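Local coordinates for hypothetical protein ST1066 (Sulfolobus tokodaii, PDB 2PJZ) that is thought to bind and hydrolyse ATP as the nucleotide-binding subunit of an ABC transporter, possibly one for cobalt, at residues Lys113-Gly118 against Ser134-Thr139; Arg163-Ser168 against Leu188-Glu193. All blocks are in the same frame, centred on the assembly; numbering follows the deposited sequence.

Contact 1: residues Lys113-Gly118 against Ser134-Thr139; sequences KALKLG and SVLVRT
Leu115 and Leu117 reach from the segment 113-118 to Leu136 and Val137, and everything that joins the two segments is apolar. Leu136 sits central to the group. Its CD2 meets CD2 of Leu115 methyl to methyl at 3.8 Å, while its CB is approached by two methyls, CD1 of Leu115 and CD1 of Leu117, each 4.1 Å away. The same CD1 of Leu117 also lies 4.2 Å from CG2 of Val137, bridging two successive residues of the helix. In Leu136 the CG stands beside the backbone N (chi1 -72°), which brings CD2 to Leu115; CB, set by the backbone, is met by both leucines.

Polar bonds act within each segment instead. A Schellman motif ends helix 105-114: Lys116 has positive phi, and its N bonds Lys113 O at 3.0 Å. The chain turns there, and leucines two positions apart can face the same partner. On the second segment, Arg138 grips Ser134 OG side-on in the guanidinium plane, through NE at 2.9 Å and NH2 at 3.2 Å; its NH1 goes to Asn79 O.

Helix 131-144 begins within the Leu-Ser-Ala-Gly-Gln sequence, the counterpart of the ABC signature motif, and Val137 packs back on Leu129, its first residue. Helix 161-173 completes the buried group, with Val166 on Leu115 and Arg163 on Leu117.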
loop_
_atom_site.group_PDB
_atom_site.type_symbol
_atom_site.label_atom_id
_atom_site.label_comp_id
_atom_site.label_asym_id
_atom_site.label_seq_id
_atom_site.Cartn_x
_atom_site.Cartn_y
_atom_site.Cartn_z
ATOM N N LYS A 113 10.886 -8.315 18.446
ATOM C CA LYS A 113 10.498 -9.117 19.613
ATOM C C LYS A 113 8.979 -9.392 19.690
ATOM O O LYS A 113 8.570 -10.544 19.882
ATOM C CB LYS A 113 11.030 -8.484 20.905
ATOM C CG LYS A 113 10.674 -9.298 22.158
ATOM C CD LYS A 113 11.011 -8.545 23.417
ATOM C CE LYS A 113 10.489 -9.315 24.639
ATOM N NZ LYS A 113 10.913 -8.652 25.908
ATOM N N ALA A 114 8.148 -8.360 19.504
ATOM C CA ALA A 114 6.706 -8.554 19.397
ATOM C C ALA A 114 6.306 -9.522 18.286
ATOM O O ALA A 114 5.329 -10.267 18.427
ATOM C CB ALA A 114 5.973 -7.206 19.247
ATOM N N LEU A 115 7.078 -9.543 17.199
ATOM C CA LEU A 115 6.814 -10.407 16.031
ATOM C C LEU A 115 7.377 -11.827 16.204
ATOM O O LEU A 115 7.278 -12.665 15.286
ATOM C CB LEU A 115 7.400 -9.780 14.749
ATOM C CG LEU A 115 6.670 -8.547 14.167
ATOM C CD1 LEU A 115 7.563 -7.777 13.172
ATOM C CD2 LEU A 115 5.314 -8.943 13.544
ATOM N N LYS A 116 7.980 -12.075 17.370
ATOM C CA LYS A 116 8.656 -13.345 17.663
ATOM C C LYS A 116 9.562 -13.752 16.500
ATOM O O LYS A 116 9.488 -14.875 15.988
ATOM C CB LYS A 116 7.630 -14.432 18.002
ATOM C CG LYS A 116 6.760 -14.077 19.191
ATOM C CD LYS A 116 5.564 -15.024 19.321
ATOM C CE LYS A 116 4.640 -14.602 20.462
ATOM N NZ LYS A 116 5.415 -14.137 21.660
ATOM N N LEU A 117 10.362 -12.786 16.053
ATOM C CA LEU A 117 11.451 -13.003 15.116
ATOM C C LEU A 117 12.691 -12.843 15.980
ATOM O O LEU A 117 12.862 -11.813 16.653
ATOM C CB LEU A 117 11.469 -11.945 14.001
ATOM C CG LEU A 117 10.308 -11.804 13.014
ATOM C CD1 LEU A 117 10.519 -10.600 12.093
ATOM C CD2 LEU A 117 10.135 -13.060 12.187
ATOM N N GLY A 118 13.537 -13.872 15.965
ATOM C CA GLY A 118 14.639 -13.989 16.910
ATOM C C GLY A 118 15.713 -12.929 16.795
ATOM O O GLY A 118 15.878 -12.306 15.752
ATOM N N SER A 134 10.960 -11.295 5.353
ATOM C CA SER A 134 11.467 -10.134 4.598
ATOM C C SER A 134 10.516 -8.931 4.707
ATOM O O SER A 134 10.962 -7.823 5.053
ATOM C CB SER A 134 11.668 -10.496 3.121
ATOM O OG SER A 134 12.119 -9.369 2.374
ATOM N N VAL A 135 9.229 -9.151 4.408
ATOM C CA VAL A 135 8.229 -8.064 4.512
ATOM C C VAL A 135 8.042 -7.565 5.944
ATOM O O VAL A 135 7.889 -6.358 6.166
ATOM C CB VAL A 135 6.871 -8.352 3.795
ATOM C CG1 VAL A 135 5.937 -9.270 4.622
ATOM C CG2 VAL A 135 6.135 -7.029 3.506
ATOM N N LEU A 136 8.073 -8.471 6.921
ATOM C CA LEU A 136 7.955 -8.022 8.309
ATOM C C LEU A 136 9.120 -7.167 8.699
ATOM O O LEU A 136 8.928 -6.107 9.324
ATOM C CB LEU A 136 7.808 -9.202 9.291
ATOM C CG LEU A 136 6.429 -9.875 9.213
ATOM C CD1 LEU A 136 6.448 -11.217 9.990
ATOM C CD2 LEU A 136 5.320 -8.961 9.708
ATOM N N VAL A 137 10.327 -7.597 8.329
ATOM C CA VAL A 137 11.540 -6.803 8.631
ATOM C C VAL A 137 11.492 -5.432 7.912
ATOM O O VAL A 137 11.745 -4.372 8.534
ATOM C CB VAL A 137 12.831 -7.597 8.308
ATOM C CG1 VAL A 137 14.092 -6.697 8.293
ATOM C CG2 VAL A 137 12.998 -8.753 9.319
ATOM N N ARG A 138 11.123 -5.446 6.626
ATOM C CA ARG A 138 11.068 -4.198 5.848
ATOM C C ARG A 138 9.990 -3.218 6.352
ATOM O O ARG A 138 10.214 -1.991 6.427
ATOM C CB ARG A 138 10.881 -4.521 4.347
ATOM C CG ARG A 138 12.188 -5.021 3.687
ATOM C CD ARG A 138 11.993 -5.313 2.173
ATOM N NE ARG A 138 11.284 -6.577 1.924
ATOM C CZ ARG A 138 10.027 -6.679 1.495
ATOM N NH1 ARG A 138 9.286 -5.600 1.223
ATOM N NH2 ARG A 138 9.504 -7.887 1.307
ATOM N N THR A 139 8.828 -3.744 6.713
ATOM C CA THR A 139 7.786 -2.899 7.318
ATOM C C THR A 139 8.262 -2.331 8.674
ATOM O O THR A 139 8.074 -1.143 8.976
ATOM C CB THR A 139 6.437 -3.648 7.433
ATOM O OG1 THR A 139 5.978 -4.005 6.122
ATOM C CG2 THR A 139 5.368 -2.753 8.081
#

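Contact 2: residues Arg163-Ser168 against Leu188-Glu193; sequences RRHVIS and LNLYKE
Over one face of the His165 imidazole lies CD1 of Leu190, 3.9 Å from the ring centroid and 17° off the normal, a CH-pi contact displaced toward the rim; the two side chains cross at about a right angle. ND1 of the same ring is hydrogen-bonded to Ala161 O, one turn back in the helix, which would restrict the rotation of the imidazole. The phenol of Tyr191 meets Ser168 obliquely, its OH 2.8 Å from Ser168 OG. That spacing is consistent with a hydrogen bond, though not a settled one: the serine proton has another acceptor within reach, and the side chain has a second conformer. Ser168 OG also lies 3.6 Å from CD1 of Leu190. With OG anti to the backbone N (chi1 -175°), the serine hydroxyl projects between leucine and phenol. Were Tyr191 replaced by alanine, Ser168 OG would probably lose its phenol neighbour, with a gap beside it, and Tyr194 its edge-to-face partner. Tyr191 packs further on Ile171 and Lys172, and Lys172 NZ bonds Leu190 O. Helix 161-173 is thereby fastened to the loop between strands 177-182 and 195-200, and Arg164 adds salt bridges to Glu184 and Asp186 nearer the start of that loop.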
loop_
_atom_site.group_PDB
_atom_site.type_symbol
_atom_site.label_atom_id
_atom_site.label_comp_id
_atom_site.label_asym_id
_atom_site.label_seq_id
_atom_site.Cartn_x
_atom_site.Cartn_y
_atom_site.Cartn_z
ATOM N N ARG A 163 1.139 -12.852 13.240
ATOM C CA ARG A 163 2.077 -11.774 12.928
ATOM C C ARG A 163 1.433 -10.655 12.104
ATOM O O ARG A 163 1.861 -9.512 12.184
ATOM C CB ARG A 163 3.339 -12.317 12.259
ATOM C CG ARG A 163 4.195 -13.065 13.257
ATOM C CD ARG A 163 5.341 -13.787 12.612
ATOM N NE ARG A 163 5.917 -14.716 13.574
ATOM C CZ ARG A 163 7.096 -15.303 13.450
ATOM N NH1 ARG A 163 7.850 -15.068 12.382
ATOM N NH2 ARG A 163 7.514 -16.147 14.390
ATOM N N ARG A 164 0.401 -10.984 11.339
ATOM C CA ARG A 164 -0.391 -9.957 10.663
ATOM C C ARG A 164 -1.029 -8.993 11.658
ATOM O O ARG A 164 -1.064 -7.768 11.438
ATOM C CB ARG A 164 -1.472 -10.574 9.796
ATOM C CG ARG A 164 -0.980 -11.123 8.470
ATOM C CD ARG A 164 -2.104 -11.831 7.766
ATOM N NE ARG A 164 -1.812 -11.987 6.345
ATOM C CZ ARG A 164 -2.719 -12.235 5.405
ATOM N NH1 ARG A 164 -4.001 -12.388 5.720
ATOM N NH2 ARG A 164 -2.339 -12.347 4.143
ATOM N N HIS A 165 -1.550 -9.555 12.746
ATOM C CA HIS A 165 -2.141 -8.771 13.812
ATOM C C HIS A 165 -1.142 -7.920 14.559
ATOM O O HIS A 165 -1.441 -6.770 14.905
ATOM C CB HIS A 165 -2.916 -9.691 14.761
ATOM C CG HIS A 165 -4.288 -9.993 14.259
ATOM N ND1 HIS A 165 -4.515 -10.857 13.208
ATOM C CD2 HIS A 165 -5.493 -9.472 14.591
ATOM C CE1 HIS A 165 -5.810 -10.896 12.949
ATOM N NE2 HIS A 165 -6.423 -10.052 13.761
ATOM N N VAL A 166 0.041 -8.468 14.802
ATOM C CA VAL A 166 1.120 -7.720 15.445
ATOM C C VAL A 166 1.580 -6.533 14.564
ATOM O O VAL A 166 1.640 -5.385 15.036
ATOM C CB VAL A 166 2.298 -8.641 15.842
ATOM C CG1 VAL A 166 3.470 -7.820 16.350
ATOM C CG2 VAL A 166 1.846 -9.614 16.955
ATOM N N ILE A 167 1.850 -6.798 13.287
ATOM C CA ILE A 167 2.333 -5.734 12.398
ATOM C C ILE A 167 1.243 -4.675 12.135
ATOM O O ILE A 167 1.546 -3.509 11.982
ATOM C CB ILE A 167 2.959 -6.300 11.084
ATOM C CG1 ILE A 167 3.896 -5.271 10.424
ATOM C CG2 ILE A 167 1.874 -6.765 10.109
ATOM C CD1 ILE A 167 5.102 -4.912 11.234
ATOM N N SER A 168 -0.021 -5.091 12.122
ATOM C CA SER A 168 -1.142 -4.174 11.929
ATOM C C SER A 168 -1.215 -3.170 13.072
ATOM O O SER A 168 -1.506 -2.005 12.852
ATOM C CB SER A 168 -2.462 -4.931 11.809
ATOM O OG SER A 168 -3.532 -4.058 11.506
ATOM N N LEU A 188 -8.939 -6.314 5.641
ATOM C CA LEU A 188 -9.679 -5.055 5.747
ATOM C C LEU A 188 -10.435 -4.869 7.062
ATOM O O LEU A 188 -10.688 -3.731 7.461
ATOM C CB LEU A 188 -10.624 -4.882 4.564
ATOM C CG LEU A 188 -9.975 -4.690 3.187
ATOM C CD1 LEU A 188 -11.052 -4.667 2.110
ATOM C CD2 LEU A 188 -9.114 -3.408 3.133
ATOM N N ASN A 189 -10.784 -5.984 7.728
ATOM C CA ASN A 189 -11.561 -5.947 8.966
ATOM C C ASN A 189 -10.786 -5.294 10.096
ATOM O O ASN A 189 -11.356 -4.938 11.124
ATOM C CB ASN A 189 -11.949 -7.362 9.385
ATOM C CG ASN A 189 -10.747 -8.182 9.769
ATOM O OD1 ASN A 189 -10.169 -8.888 8.936
ATOM N ND2 ASN A 189 -10.315 -8.045 11.017
ATOM N N LEU A 190 -9.478 -5.178 9.926
ATOM C CA LEU A 190 -8.649 -4.480 10.913
ATOM C C LEU A 190 -8.484 -2.999 10.560
ATOM O O LEU A 190 -7.860 -2.251 11.307
ATOM C CB LEU A 190 -7.270 -5.140 11.017
ATOM C CG LEU A 190 -7.171 -6.458 11.801
ATOM C CD1 LEU A 190 -5.735 -6.935 11.759
ATOM C CD2 LEU A 190 -7.641 -6.276 13.249
ATOM N N TYR A 191 -9.057 -2.579 9.432
ATOM C CA TYR A 191 -8.847 -1.221 8.938
ATOM C C TYR A 191 -10.130 -0.466 8.658
ATOM O O TYR A 191 -10.161 0.377 7.774
ATOM C CB TYR A 191 -7.918 -1.238 7.713
ATOM C CG TYR A 191 -6.521 -1.613 8.094
ATOM C CD1 TYR A 191 -5.581 -0.637 8.436
ATOM C CD2 TYR A 191 -6.141 -2.959 8.182
ATOM C CE1 TYR A 191 -4.291 -0.992 8.826
ATOM C CE2 TYR A 191 -4.864 -3.314 8.572
ATOM C CZ TYR A 191 -3.941 -2.330 8.883
ATOM O OH TYR A 191 -2.677 -2.704 9.265
ATOM N N LYS A 192 -11.164 -0.723 9.468
ATOM C CA LYS A 192 -12.498 -0.131 9.292
ATOM C C LYS A 192 -12.492 1.376 9.357
ATOM O O LYS A 192 -13.280 2.035 8.652
ATOM C CB LYS A 192 -13.483 -0.668 10.353
ATOM C CG LYS A 192 -13.608 -2.164 10.364
ATOM C CD LYS A 192 -14.466 -2.673 11.551
ATOM C CE LYS A 192 -14.840 -4.134 11.312
ATOM N NZ LYS A 192 -15.869 -4.606 12.308
ATOM N N GLU A 193 -11.603 1.937 10.168
ATOM C CA GLU A 193 -11.578 3.397 10.330
ATOM C C GLU A 193 -10.847 4.113 9.180
ATOM O O GLU A 193 -10.740 5.355 9.162
ATOM C CB GLU A 193 -11.020 3.784 11.720
ATOM C CG GLU A 193 -9.529 3.482 11.978
ATOM C CD GLU A 193 -9.169 2.039 12.396
ATOM O OE1 GLU A 193 -8.414 1.916 13.403
ATOM O OE2 GLU A 193 -9.567 1.053 11.721
#

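In the fold
After the N-terminal strands and helices 43-50 and 90-100, the chain forms helix 105-114, and contact 1 closes the connection that runs through the signature sequence into helix 131-144. Strand 149-153 and its following loop then lead to helix 161-173, and contact 2 closes the excursion through strand 177-182. The two contacts follow in series, neither nested nor crossed, with centres about 15 Å apart. Helix 161-173 joins them: one side takes the loop 188-193, while the other meets the turn after helix 105-114, where Arg163 NE lies 3.0 Å from Leu115 O. Together they link the signature helix and its helical neighbours to the mixed sheet of the ATPase core.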